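Local coordinates for alpha-Amylase (Thermotoga maritima, PDB 2B5D), which is an alpha-amylase-like member of glycoside hydrolase family 57, combining a largely parallel-stranded, barrel-like domain with a helical C-terminal region, at residues 3-8 with 342-347; 220-225 with 237-242; 489-494 with 503-508; 443-448 with 498-503. One frame throughout, in Å; residues are numbered along the deposited sequence.

Interaction 1: 3-8 with 342-347; sequences GKILIF and PVIVAP
Gly-3 lies against the ring of Pro-342 where two parallel strands come together, neighbouring staves of the barrel-like sheet found in this glycoside hydrolase family; their short axes diverge by 15° and approach to 4.5 Å. From Lys-4 onward the ladder is regular. Lys-4 N donates to Pro-342 O at 2.9 Å, and Lys-4 O accepts from Ile-344 N. Ile-5 turns its own amide and carbonyl to the other neighbour, around Lys-378 and Val-380, while its side chain packs against Phe-367 and Val-371 of helix 360-373. Leu-6 repeats the pattern of Lys-4: its N bonds to Ile-344 O and its O accepts from Ala-346 N at 2.9 Å. Its side chain lies alongside Val-345, both pointing the same way, with CD2 of Leu-6 4.1 Å from CG2 of Val-345. On the reverse face, Ile-7 brings CD1 to 4.0 Å from Ala-346 CB. At Phe-8, N bonds to Ala-346 O, and the ladder continues to Phe-348. The Phe-8 ring shares its face of the sheet with Leu-6 and also meets Trp-182 and Phe-205. With CG anti to the backbone N (chi1 -180°), Phe-8 crosses Pro-347 at about a right angle, placing CD2 3.8 Å from Pro-347 CB.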
loop_
_atom_site.group_PDB
_atom_site.type_symbol
_atom_site.label_atom_id
_atom_site.label_comp_id
_atom_site.label_asym_id
_atom_site.label_seq_id
_atom_site.Cartn_x
_atom_site.Cartn_y
_atom_site.Cartn_z
ATOM N N GLY A 3 40.029 -17.523 34.223
ATOM C CA GLY A 3 38.783 -16.821 33.917
ATOM C C GLY A 3 37.799 -17.784 33.299
ATOM O O GLY A 3 38.200 -18.715 32.608
ATOM N N LYS A 4 36.509 -17.569 33.563
ATOM C CA LYS A 4 35.463 -18.462 33.050
ATOM C C LYS A 4 34.714 -17.812 31.894
ATOM O O LYS A 4 34.182 -16.698 32.016
ATOM C CB LYS A 4 34.545 -18.895 34.195
ATOM C CG LYS A 4 35.293 -19.794 35.180
ATOM C CD LYS A 4 35.191 -19.346 36.618
ATOM C CE LYS A 4 34.414 -20.347 37.484
ATOM N NZ LYS A 4 35.110 -21.668 37.653
ATOM N N ILE A 5 34.725 -18.474 30.745
ATOM C CA ILE A 5 34.028 -17.888 29.605
ATOM C C ILE A 5 32.713 -18.554 29.344
ATOM O O ILE A 5 32.648 -19.767 29.059
ATOM C CB ILE A 5 34.923 -17.449 28.310
ATOM C CG1 ILE A 5 35.405 -18.628 27.480
ATOM C CG2 ILE A 5 36.096 -16.428 28.667
ATOM C CD1 ILE A 5 34.412 -18.939 26.341
ATOM N N LEU A 6 31.650 -17.772 29.510
ATOM C CA LEU A 6 30.307 -18.315 29.278
ATOM C C LEU A 6 29.689 -17.762 27.978
ATOM O O LEU A 6 29.218 -16.624 27.921
ATOM C CB LEU A 6 29.422 -18.223 30.557
ATOM C CG LEU A 6 27.888 -18.259 30.675
ATOM C CD1 LEU A 6 27.133 -19.243 29.797
ATOM C CD2 LEU A 6 27.445 -18.356 32.164
ATOM N N ILE A 7 29.754 -18.586 26.928
ATOM C CA ILE A 7 29.177 -18.217 25.632
ATOM C C ILE A 7 27.724 -18.629 25.637
ATOM O O ILE A 7 27.378 -19.781 25.867
ATOM C CB ILE A 7 29.919 -18.868 24.378
ATOM C CG1 ILE A 7 31.372 -18.397 24.232
ATOM C CG2 ILE A 7 29.153 -18.587 23.077
ATOM C CD1 ILE A 7 31.597 -16.910 24.525
ATOM N N PHE A 8 26.862 -17.682 25.340
ATOM C CA PHE A 8 25.446 -18.013 25.273
ATOM C C PHE A 8 24.874 -17.707 23.873
ATOM O O PHE A 8 24.983 -16.581 23.378
ATOM C CB PHE A 8 24.658 -17.280 26.397
ATOM C CG PHE A 8 23.192 -17.596 26.376
ATOM C CD1 PHE A 8 22.660 -18.619 27.188
ATOM C CD2 PHE A 8 22.347 -16.925 25.502
ATOM C CE1 PHE A 8 21.289 -18.961 27.143
ATOM C CE2 PHE A 8 20.979 -17.267 25.430
ATOM C CZ PHE A 8 20.442 -18.263 26.261
ATOM N N PRO A 342 36.650 -14.330 37.299
ATOM C CA PRO A 342 35.544 -13.674 36.603
ATOM C C PRO A 342 34.750 -14.693 35.797
ATOM O O PRO A 342 35.286 -15.736 35.380
ATOM C CB PRO A 342 36.230 -12.660 35.703
ATOM C CG PRO A 342 37.634 -13.253 35.488
ATOM C CD PRO A 342 37.974 -13.954 36.752
ATOM N N VAL A 343 33.443 -14.468 35.680
ATOM C CA VAL A 343 32.707 -15.202 34.664
ATOM C C VAL A 343 32.168 -14.218 33.649
ATOM O O VAL A 343 31.503 -13.253 33.961
ATOM C CB VAL A 343 31.767 -16.388 35.186
ATOM C CG1 VAL A 343 31.694 -16.461 36.679
ATOM C CG2 VAL A 343 30.400 -16.440 34.495
ATOM N N ILE A 344 32.620 -14.402 32.428
ATOM C CA ILE A 344 32.420 -13.400 31.396
ATOM C C ILE A 344 31.251 -13.937 30.633
ATOM O O ILE A 344 31.324 -15.067 30.061
ATOM C CB ILE A 344 33.730 -13.220 30.545
ATOM C CG1 ILE A 344 34.808 -12.563 31.442
ATOM C CG2 ILE A 344 33.426 -12.458 29.296
ATOM C CD1 ILE A 344 36.283 -12.755 31.003
ATOM N N VAL A 345 30.136 -13.206 30.715
ATOM C CA VAL A 345 28.902 -13.715 30.058
ATOM C C VAL A 345 28.680 -13.015 28.719
ATOM O O VAL A 345 28.498 -11.763 28.650
ATOM C CB VAL A 345 27.605 -13.626 30.940
ATOM C CG1 VAL A 345 26.361 -14.286 30.175
ATOM C CG2 VAL A 345 27.821 -14.298 32.311
ATOM N N ALA A 346 28.709 -13.829 27.676
ATOM C CA ALA A 346 28.645 -13.314 26.289
ATOM C C ALA A 346 27.558 -14.027 25.450
ATOM O O ALA A 346 27.783 -15.141 24.931
ATOM C CB ALA A 346 30.039 -13.426 25.627
ATOM N N PRO A 347 26.342 -13.448 25.432
ATOM C CA PRO A 347 25.210 -13.948 24.684
ATOM C C PRO A 347 25.062 -13.368 23.278
ATOM O O PRO A 347 25.171 -12.151 23.077
ATOM C CB PRO A 347 24.018 -13.507 25.522
ATOM C CG PRO A 347 24.450 -12.263 26.106
ATOM C CD PRO A 347 25.939 -12.314 26.284
#

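Interaction 2: 220-225 with 237-242; sequences YGVYRP and RDPESS
Tyr-223 reaches across to Asp-238 with its hydroxyl, donating to Asp-238 OD1 at 2.8 Å, and so ties together two loops of the family 57 domain. Its ring and the carboxylate are inclined by 68°, and the hydroxyl approaches OD1 from above the carboxylate plane, while OD1 itself sits at the ring edge. From the opposite face, Glu-240 N reaches the same oxygen at 2.9 Å, which makes an Asx turn of Asp-238 and the two residues after it. The second oxygen, OD2, takes the hydroxyl of Ser-241 and also bonds Gln-330 of helix 309-338. Val-222 supplies the apolar half. Its CG2 lies over the centre of the Tyr-223 ring, 3.6 Å above the plane, and meets the ring of Pro-239 at CD, 3.7 Å away. That methyl owes its place to chi1 of -63°, which sets it between the backbone N and the carbonyl carbon of Val-222. Trp-212 of the second subunit packs on Pro-239 and Glu-240. One water donates to Tyr-223 OH at 2.7 Å and, weakly, to Glu-240 OE1, so the phenol both gives and accepts; with donors on each oxygen, the carboxylate of Asp-238 is fixed in rotation.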
loop_
_atom_site.group_PDB
_atom_site.type_symbol
_atom_site.label_atom_id
_atom_site.label_comp_id
_atom_site.label_asym_id
_atom_site.label_seq_id
_atom_site.Cartn_x
_atom_site.Cartn_y
_atom_site.Cartn_z
ATOM N N TYR A 220 31.329 -7.425 42.498
ATOM C CA TYR A 220 32.057 -7.872 41.344
ATOM C C TYR A 220 31.481 -7.472 39.974
ATOM O O TYR A 220 31.726 -8.181 39.026
ATOM C CB TYR A 220 32.189 -9.398 41.394
ATOM C CG TYR A 220 32.886 -9.865 42.655
ATOM C CD1 TYR A 220 32.278 -10.788 43.516
ATOM C CD2 TYR A 220 34.153 -9.344 43.004
ATOM C CE1 TYR A 220 32.916 -11.212 44.695
ATOM C CE2 TYR A 220 34.800 -9.725 44.172
ATOM C CZ TYR A 220 34.178 -10.664 45.014
ATOM O OH TYR A 220 34.829 -11.052 46.145
ATOM N N GLY A 221 30.731 -6.375 39.878
ATOM C CA GLY A 221 29.968 -6.018 38.671
ATOM C C GLY A 221 29.313 -7.150 37.889
ATOM O O GLY A 221 28.697 -8.040 38.493
ATOM N N VAL A 222 29.464 -7.168 36.554
ATOM C CA VAL A 222 28.794 -8.179 35.747
ATOM C C VAL A 222 29.551 -9.452 35.641
ATOM O O VAL A 222 29.122 -10.375 34.951
ATOM C CB VAL A 222 28.437 -7.684 34.318
ATOM C CG1 VAL A 222 27.472 -6.550 34.411
ATOM C CG2 VAL A 222 29.740 -7.270 33.474
ATOM N N TYR A 223 30.683 -9.520 36.338
ATOM C CA TYR A 223 31.628 -10.658 36.221
ATOM C C TYR A 223 31.506 -11.725 37.306
ATOM O O TYR A 223 32.331 -12.635 37.394
ATOM C CB TYR A 223 33.101 -10.129 36.141
ATOM C CG TYR A 223 33.194 -9.168 34.985
ATOM C CD1 TYR A 223 33.096 -9.636 33.671
ATOM C CD2 TYR A 223 33.306 -7.790 35.208
ATOM C CE1 TYR A 223 33.150 -8.743 32.576
ATOM C CE2 TYR A 223 33.376 -6.912 34.145
ATOM C CZ TYR A 223 33.283 -7.389 32.841
ATOM O OH TYR A 223 33.274 -6.502 31.800
ATOM N N ARG A 224 30.455 -11.633 38.097
ATOM C CA ARG A 224 29.957 -12.800 38.825
ATOM C C ARG A 224 28.406 -12.768 38.845
ATOM O O ARG A 224 27.811 -11.691 38.993
ATOM C CB ARG A 224 30.568 -12.798 40.239
ATOM C CG ARG A 224 31.937 -13.593 40.243
ATOM C CD ARG A 224 32.540 -13.693 41.586
ATOM N NE ARG A 224 32.257 -14.931 42.350
ATOM C CZ ARG A 224 32.855 -16.098 42.129
ATOM N NH1 ARG A 224 33.719 -16.242 41.127
ATOM N NH2 ARG A 224 32.561 -17.136 42.890
ATOM N N PRO A 225 27.760 -13.936 38.752
ATOM C CA PRO A 225 26.322 -13.989 38.980
ATOM C C PRO A 225 25.952 -13.473 40.374
ATOM O O PRO A 225 26.787 -13.395 41.270
ATOM C CB PRO A 225 26.012 -15.491 38.925
ATOM C CG PRO A 225 27.336 -16.158 39.185
ATOM C CD PRO A 225 28.303 -15.266 38.467
ATOM N N ARG A 237 25.063 -9.892 31.284
ATOM C CA ARG A 237 25.822 -9.621 30.030
ATOM C C ARG A 237 27.125 -8.841 30.258
ATOM O O ARG A 237 27.086 -7.746 30.829
ATOM C CB ARG A 237 24.928 -8.738 29.141
ATOM C CG ARG A 237 24.831 -9.160 27.773
ATOM C CD ARG A 237 23.970 -8.195 27.039
ATOM N NE ARG A 237 24.705 -7.006 26.594
ATOM C CZ ARG A 237 24.438 -5.819 27.086
ATOM N NH1 ARG A 237 25.095 -4.726 26.721
ATOM N NH2 ARG A 237 23.483 -5.765 27.999
ATOM N N ASP A 238 28.233 -9.354 29.740
ATOM C CA ASP A 238 29.494 -8.550 29.639
ATOM C C ASP A 238 29.340 -7.583 28.475
ATOM O O ASP A 238 29.293 -8.004 27.325
ATOM C CB ASP A 238 30.731 -9.463 29.421
ATOM C CG ASP A 238 32.018 -8.672 29.080
ATOM O OD1 ASP A 238 32.149 -7.445 29.364
ATOM O OD2 ASP A 238 32.907 -9.318 28.529
ATOM N N PRO A 239 29.250 -6.294 28.768
ATOM C CA PRO A 239 28.995 -5.322 27.718
ATOM C C PRO A 239 30.244 -5.105 26.799
ATOM O O PRO A 239 30.118 -4.512 25.731
ATOM C CB PRO A 239 28.706 -4.032 28.505
ATOM C CG PRO A 239 29.474 -4.246 29.866
ATOM C CD PRO A 239 29.519 -5.686 30.092
ATOM N N GLU A 240 31.415 -5.544 27.250
ATOM C CA GLU A 240 32.623 -5.587 26.446
ATOM C C GLU A 240 32.554 -6.695 25.424
ATOM O O GLU A 240 33.283 -6.638 24.420
ATOM C CB GLU A 240 33.870 -5.782 27.312
ATOM C CG GLU A 240 34.107 -4.660 28.245
ATOM C CD GLU A 240 35.507 -4.690 28.834
ATOM O OE1 GLU A 240 35.762 -3.914 29.779
ATOM O OE2 GLU A 240 36.352 -5.476 28.364
ATOM N N SER A 241 31.709 -7.703 25.657
ATOM C CA SER A 241 31.472 -8.708 24.627
ATOM C C SER A 241 30.123 -8.464 23.876
ATOM O O SER A 241 29.439 -9.392 23.511
ATOM C CB SER A 241 31.569 -10.124 25.184
ATOM O OG SER A 241 32.715 -10.358 26.007
ATOM N N SER A 242 29.745 -7.203 23.649
ATOM C CA SER A 242 28.470 -6.851 22.991
ATOM C C SER A 242 28.319 -7.261 21.522
ATOM O O SER A 242 29.261 -7.737 20.887
ATOM C CB SER A 242 28.239 -5.334 23.046
ATOM O OG SER A 242 28.847 -4.684 21.898
HETATM O O HOH W 1 35.933 -6.114 31.723
#

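Interaction 3: 489-494 with 503-508; sequences LNLYDQ and EMLRYY
Leu-491 and Leu-505, whose CA atoms lie 7.5 Å apart, mark the nearest backbone approach of two roughly antiparallel helices, 147° between directions and 11.2 Å between short axes, that form a helical hairpin in the C-terminal region. At that separation the side chains do the bridging. Leu-491 extends CD2 toward helix 502-511, 3.8 Å from Leu-505 CD1, the two side chains crossing at about a right angle. The same methyl is 3.8 Å from Tyr-508 CD1, and CG of Leu-491 lies in the plane of the tyrosine ring at its edge. Leu-491 and Tyr-508 run alongside each other in opposite senses, while Met-504 CG, one turn back on the tyrosine's own helix, covers part of a ring face. Chi1 of -171° swings the Met-504 side chain away from its own backbone N, bringing the sulfur to 4.0 Å from Asn-490 CB, and the extended Gln-494 crosses Met-504 obliquely. Met-452 and Val-448 of helix 443-458 adjoin the leucines. Asn-490 ND2 donates to Tyr-508 OH at 2.8 Å in a nearly straight bond (173°). The hydroxyl lies in the amide plane, and amide and ring are almost coplanar. Tyr-508 OH also bonds the carbonyl O of Glu-20 of the third subunit; since that atom can only accept, the hydroxyl accepts a hydrogen bond from Asn-490 and donates its own hydrogen onward, coupling the hairpin to the subunit interface.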
loop_
_atom_site.group_PDB
_atom_site.type_symbol
_atom_site.label_atom_id
_atom_site.label_comp_id
_atom_site.label_asym_id
_atom_site.label_seq_id
_atom_site.Cartn_x
_atom_site.Cartn_y
_atom_site.Cartn_z
ATOM N N LEU A 489 -11.155 -13.897 19.234
ATOM C CA LEU A 489 -12.477 -13.315 19.419
ATOM C C LEU A 489 -13.608 -14.175 18.824
ATOM O O LEU A 489 -14.713 -14.241 19.379
ATOM C CB LEU A 489 -12.539 -11.933 18.813
ATOM C CG LEU A 489 -11.587 -10.883 19.339
ATOM C CD1 LEU A 489 -11.536 -9.697 18.361
ATOM C CD2 LEU A 489 -12.011 -10.404 20.710
ATOM N N ASN A 490 -13.324 -14.811 17.692
ATOM C CA ASN A 490 -14.230 -15.780 17.121
ATOM C C ASN A 490 -14.537 -16.880 18.093
ATOM O O ASN A 490 -15.695 -17.215 18.287
ATOM C CB ASN A 490 -13.683 -16.387 15.825
ATOM C CG ASN A 490 -13.741 -15.421 14.667
ATOM O OD1 ASN A 490 -14.435 -14.401 14.717
ATOM N ND2 ASN A 490 -12.972 -15.711 13.630
ATOM N N LEU A 491 -13.515 -17.463 18.705
ATOM C CA LEU A 491 -13.792 -18.535 19.662
ATOM C C LEU A 491 -14.531 -18.004 20.887
ATOM O O LEU A 491 -15.403 -18.671 21.439
ATOM C CB LEU A 491 -12.527 -19.260 20.067
ATOM C CG LEU A 491 -11.719 -19.877 18.955
ATOM C CD1 LEU A 491 -10.249 -19.890 19.381
ATOM C CD2 LEU A 491 -12.214 -21.257 18.630
ATOM N N TYR A 492 -14.182 -16.800 21.309
ATOM C CA TYR A 492 -14.793 -16.213 22.478
ATOM C C TYR A 492 -16.282 -16.093 22.236
ATOM O O TYR A 492 -17.095 -16.455 23.110
ATOM C CB TYR A 492 -14.183 -14.843 22.779
ATOM C CG TYR A 492 -14.865 -14.112 23.892
ATOM C CD1 TYR A 492 -14.634 -14.467 25.227
ATOM C CD2 TYR A 492 -15.769 -13.068 23.631
ATOM C CE1 TYR A 492 -15.271 -13.801 26.275
ATOM C CE2 TYR A 492 -16.422 -12.399 24.665
ATOM C CZ TYR A 492 -16.169 -12.775 25.992
ATOM O OH TYR A 492 -16.791 -12.116 27.046
ATOM N N ASP A 493 -16.631 -15.578 21.057
ATOM C CA ASP A 493 -18.018 -15.409 20.666
ATOM C C ASP A 493 -18.823 -16.697 20.570
ATOM O O ASP A 493 -19.936 -16.765 21.061
ATOM C CB ASP A 493 -18.076 -14.657 19.360
ATOM C CG ASP A 493 -17.787 -13.221 19.553
ATOM O OD1 ASP A 493 -17.778 -12.788 20.743
ATOM O OD2 ASP A 493 -17.564 -12.531 18.535
ATOM N N GLN A 494 -18.247 -17.722 19.968
ATOM C CA GLN A 494 -18.931 -18.993 19.913
ATOM C C GLN A 494 -19.185 -19.565 21.315
ATOM O O GLN A 494 -20.229 -20.160 21.551
ATOM C CB GLN A 494 -18.145 -19.974 19.068
ATOM C CG GLN A 494 -17.936 -19.446 17.683
ATOM C CD GLN A 494 -17.080 -20.337 16.830
ATOM O OE1 GLN A 494 -16.781 -19.996 15.694
ATOM N NE2 GLN A 494 -16.684 -21.487 17.360
ATOM N N GLU A 503 -15.981 -27.075 13.202
ATOM C CA GLU A 503 -15.150 -27.165 12.005
ATOM C C GLU A 503 -14.118 -26.038 11.957
ATOM O O GLU A 503 -12.970 -26.261 11.557
ATOM C CB GLU A 503 -16.027 -27.145 10.745
ATOM C CG GLU A 503 -16.827 -28.425 10.533
ATOM C CD GLU A 503 -17.163 -28.644 9.060
ATOM O OE1 GLU A 503 -16.387 -29.382 8.385
ATOM O OE2 GLU A 503 -18.180 -28.057 8.586
ATOM N N MET A 504 -14.560 -24.834 12.325
ATOM C CA MET A 504 -13.685 -23.699 12.504
ATOM C C MET A 504 -12.653 -23.993 13.614
ATOM O O MET A 504 -11.469 -23.799 13.411
ATOM C CB MET A 504 -14.483 -22.437 12.864
ATOM C CG MET A 504 -13.612 -21.178 12.833
ATOM S SD MET A 504 -14.338 -19.764 13.714
ATOM C CE MET A 504 -15.613 -19.274 12.547
ATOM N N LEU A 505 -13.112 -24.477 14.766
ATOM C CA LEU A 505 -12.218 -24.857 15.869
ATOM C C LEU A 505 -11.156 -25.849 15.429
ATOM O O LEU A 505 -9.989 -25.700 15.766
ATOM C CB LEU A 505 -12.990 -25.411 17.073
ATOM C CG LEU A 505 -12.139 -26.011 18.223
ATOM C CD1 LEU A 505 -11.273 -24.957 18.943
ATOM C CD2 LEU A 505 -13.053 -26.724 19.201
ATOM N N ARG A 506 -11.542 -26.843 14.649
ATOM C CA ARG A 506 -10.571 -27.808 14.149
ATOM C C ARG A 506 -9.622 -27.155 13.156
ATOM O O ARG A 506 -8.504 -27.633 12.933
ATOM C CB ARG A 506 -11.281 -28.943 13.424
ATOM C CG ARG A 506 -12.012 -29.905 14.297
ATOM C CD ARG A 506 -12.049 -31.272 13.593
ATOM N NE ARG A 506 -12.771 -31.196 12.327
ATOM C CZ ARG A 506 -14.100 -31.186 12.210
ATOM N NH1 ARG A 506 -14.647 -31.101 10.992
ATOM N NH2 ARG A 506 -14.887 -31.253 13.295
ATOM N N TYR A 507 -10.091 -26.095 12.507
ATOM C CA TYR A 507 -9.253 -25.443 11.516
ATOM C C TYR A 507 -8.134 -24.772 12.327
ATOM O O TYR A 507 -6.963 -25.096 12.151
ATOM C CB TYR A 507 -10.042 -24.470 10.614
ATOM C CG TYR A 507 -9.113 -23.525 9.902
ATOM C CD1 TYR A 507 -8.104 -24.024 9.085
ATOM C CD2 TYR A 507 -9.204 -22.139 10.082
ATOM C CE1 TYR A 507 -7.179 -23.185 8.471
ATOM C CE2 TYR A 507 -8.285 -21.286 9.466
ATOM C CZ TYR A 507 -7.278 -21.818 8.666
ATOM O OH TYR A 507 -6.372 -21.014 8.025
ATOM N N TYR A 508 -8.521 -23.896 13.249
ATOM C CA TYR A 508 -7.622 -23.300 14.242
ATOM C C TYR A 508 -6.674 -24.271 14.972
ATOM O O TYR A 508 -5.468 -23.999 15.091
ATOM C CB TYR A 508 -8.450 -22.552 15.281
ATOM C CG TYR A 508 -9.185 -21.349 14.749
ATOM C CD1 TYR A 508 -10.020 -20.639 15.578
ATOM C CD2 TYR A 508 -9.060 -20.930 13.416
ATOM C CE1 TYR A 508 -10.694 -19.524 15.155
ATOM C CE2 TYR A 508 -9.759 -19.787 12.942
ATOM C CZ TYR A 508 -10.590 -19.099 13.834
ATOM O OH TYR A 508 -11.312 -17.962 13.473
#

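Interaction 4: 443-448 with 498-503; sequences PLVERV and GRIDEE
At the edge of the Arg-447 guanidinium, near its plane, stands Glu-502 OE1, 4.3 Å from Arg-447 NH1: opposite charges too far apart for a salt bridge. Over one face of the Glu-502 carboxylate lie both methyls of Leu-444, with CD1 4.0 Å from Glu-502 OE2. The extended glutamate crosses this leucine at about a right angle, and its CG also touches Leu-444. Ile-500 carries the apolar part of the contact, between the start of helix 443-458 and the turn that leads into helix 502-511. Its CG2, anti to the backbone N because chi1 is -67°, meets Leu-444 CD1 at 3.7 Å, the two side chains reaching toward each other. Val-448 comes in obliquely, its CG2 3.8 Å from Ile-500 CG2 and equally close to CD1, and Val-445 is a more distant neighbour. Just after Ile-500, Asp-501 is the N-cap of helix 502-511, though its bond to Glu-503 N is weak at 3.4 Å. Arg-447 spends its NH2 on a salt bridge to Glu-509. Attachment here therefore rests on methyl contacts around Ile-500, and the partly exposed Arg-447 and the exposed Glu-502 probably add only a modest electrostatic attraction at the border.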
loop_
_atom_site.group_PDB
_atom_site.type_symbol
_atom_site.label_atom_id
_atom_site.label_comp_id
_atom_site.label_asym_id
_atom_site.label_seq_id
_atom_site.Cartn_x
_atom_site.Cartn_y
_atom_site.Cartn_z
ATOM N N PRO A 443 -15.260 -31.621 27.077
ATOM C CA PRO A 443 -13.993 -31.610 26.324
ATOM C C PRO A 443 -14.015 -30.699 25.094
ATOM O O PRO A 443 -12.965 -30.483 24.447
ATOM C CB PRO A 443 -13.805 -33.074 25.893
ATOM C CG PRO A 443 -15.206 -33.674 25.904
ATOM C CD PRO A 443 -16.043 -32.856 26.853
ATOM N N LEU A 444 -15.202 -30.192 24.766
ATOM C CA LEU A 444 -15.361 -29.260 23.654
ATOM C C LEU A 444 -15.026 -27.862 24.152
ATOM O O LEU A 444 -14.253 -27.172 23.519
ATOM C CB LEU A 444 -16.780 -29.271 23.097
ATOM C CG LEU A 444 -16.985 -29.228 21.570
ATOM C CD1 LEU A 444 -18.248 -28.414 21.226
ATOM C CD2 LEU A 444 -15.777 -28.731 20.740
ATOM N N VAL A 445 -15.614 -27.469 25.283
ATOM C CA VAL A 445 -15.316 -26.197 25.945
ATOM C C VAL A 445 -13.821 -26.058 26.264
ATOM O O VAL A 445 -13.254 -24.965 26.185
ATOM C CB VAL A 445 -16.129 -26.059 27.235
ATOM C CG1 VAL A 445 -15.540 -25.022 28.146
ATOM C CG2 VAL A 445 -17.570 -25.686 26.909
ATOM N N GLU A 446 -13.210 -27.192 26.580
ATOM C CA GLU A 446 -11.833 -27.291 26.966
ATOM C C GLU A 446 -10.932 -27.086 25.757
ATOM O O GLU A 446 -10.005 -26.284 25.815
ATOM C CB GLU A 446 -11.559 -28.651 27.611
ATOM C CG GLU A 446 -10.392 -28.622 28.608
ATOM C CD GLU A 446 -9.659 -29.960 28.739
ATOM O OE1 GLU A 446 -9.923 -30.866 27.917
ATOM O OE2 GLU A 446 -8.798 -30.091 29.640
ATOM N N ARG A 447 -11.202 -27.825 24.681
ATOM C CA ARG A 447 -10.586 -27.572 23.379
ATOM C C ARG A 447 -10.682 -26.089 22.936
ATOM O O ARG A 447 -9.709 -25.512 22.418
ATOM C CB ARG A 447 -11.164 -28.509 22.350
ATOM C CG ARG A 447 -10.588 -29.909 22.447
ATOM C CD ARG A 447 -11.324 -30.876 21.483
ATOM N NE ARG A 447 -11.162 -30.477 20.084
ATOM C CZ ARG A 447 -12.076 -30.634 19.127
ATOM N NH1 ARG A 447 -13.254 -31.172 19.400
ATOM N NH2 ARG A 447 -11.810 -30.230 17.889
ATOM N N VAL A 448 -11.818 -25.462 23.214
ATOM C CA VAL A 448 -12.035 -24.080 22.814
ATOM C C VAL A 448 -11.177 -23.136 23.649
ATOM O O VAL A 448 -10.535 -22.196 23.137
ATOM C CB VAL A 448 -13.541 -23.723 22.904
ATOM C CG1 VAL A 448 -13.816 -22.226 22.835
ATOM C CG2 VAL A 448 -14.333 -24.479 21.786
ATOM N N GLY A 498 -23.120 -20.365 23.074
ATOM C CA GLY A 498 -23.638 -21.704 22.820
ATOM C C GLY A 498 -23.348 -22.257 21.437
ATOM O O GLY A 498 -23.543 -23.458 21.185
ATOM N N ARG A 499 -22.861 -21.413 20.534
ATOM C CA ARG A 499 -22.708 -21.841 19.151
ATOM C C ARG A 499 -21.268 -22.182 18.768
ATOM O O ARG A 499 -20.739 -21.710 17.748
ATOM C CB ARG A 499 -23.340 -20.827 18.175
ATOM C CG ARG A 499 -23.049 -19.380 18.501
ATOM C CD ARG A 499 -23.506 -18.413 17.405
ATOM N NE ARG A 499 -22.778 -17.154 17.529
ATOM C CZ ARG A 499 -21.584 -16.921 16.979
ATOM N NH1 ARG A 499 -20.995 -17.872 16.248
ATOM N NH2 ARG A 499 -20.978 -15.740 17.153
ATOM N N ILE A 500 -20.638 -23.026 19.580
ATOM C CA ILE A 500 -19.308 -23.512 19.210
ATOM C C ILE A 500 -19.381 -24.152 17.836
ATOM O O ILE A 500 -20.223 -25.014 17.590
ATOM C CB ILE A 500 -18.702 -24.501 20.240
ATOM C CG1 ILE A 500 -18.412 -23.784 21.553
ATOM C CG2 ILE A 500 -17.409 -25.143 19.701
ATOM C CD1 ILE A 500 -18.046 -24.750 22.667
ATOM N N ASP A 501 -18.459 -23.737 16.971
ATOM C CA ASP A 501 -18.417 -24.124 15.577
ATOM C C ASP A 501 -17.251 -25.067 15.424
ATOM O O ASP A 501 -16.103 -24.662 15.336
ATOM C CB ASP A 501 -18.241 -22.844 14.766
ATOM C CG ASP A 501 -18.166 -23.071 13.273
ATOM O OD1 ASP A 501 -18.456 -22.066 12.560
ATOM O OD2 ASP A 501 -17.800 -24.197 12.826
ATOM N N GLU A 502 -17.548 -26.346 15.376
ATOM C CA GLU A 502 -16.516 -27.335 15.524
ATOM C C GLU A 502 -15.535 -27.438 14.400
ATOM O O GLU A 502 -14.400 -27.869 14.614
ATOM C CB GLU A 502 -17.114 -28.698 15.793
ATOM C CG GLU A 502 -17.690 -28.819 17.185
ATOM C CD GLU A 502 -17.968 -30.268 17.517
ATOM O OE1 GLU A 502 -17.024 -31.094 17.338
ATOM O OE2 GLU A 502 -19.123 -30.568 17.933
ATOM N N GLU A 503 -15.981 -27.075 13.202
ATOM C CA GLU A 503 -15.150 -27.165 12.005
ATOM C C GLU A 503 -14.118 -26.038 11.957
ATOM O O GLU A 503 -12.970 -26.261 11.557
ATOM C CB GLU A 503 -16.027 -27.145 10.745
ATOM C CG GLU A 503 -16.827 -28.425 10.533
ATOM C CD GLU A 503 -17.163 -28.644 9.060
ATOM O OE1 GLU A 503 -16.387 -29.382 8.385
ATOM O OE2 GLU A 503 -18.180 -28.057 8.586
#

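The four contacts form two pairs on opposite sides of the chain's centre. Interactions 1 and 2 have centres about 8 Å apart, and interaction 2 is nested within the long loop closed by interaction 1. Strand 343-349 probably hydrogen-bonds both loops, with Val-343 N 2.7 Å from Tyr-223 O and Val-345 O 2.7 Å from Asp-238 N. Interactions 3 and 4, centres about 7 Å apart, alternate along the chain and share Glu-503; Leu-505 CD2 touches Val-448 CG2 at 3.7 Å, linking helices 502-511 and 443-458, while interaction 3 adds helix 473-496, and both contacts border the third subunit. Centres of the two pairs lie about 47 to 50 Å apart, with no direct touch.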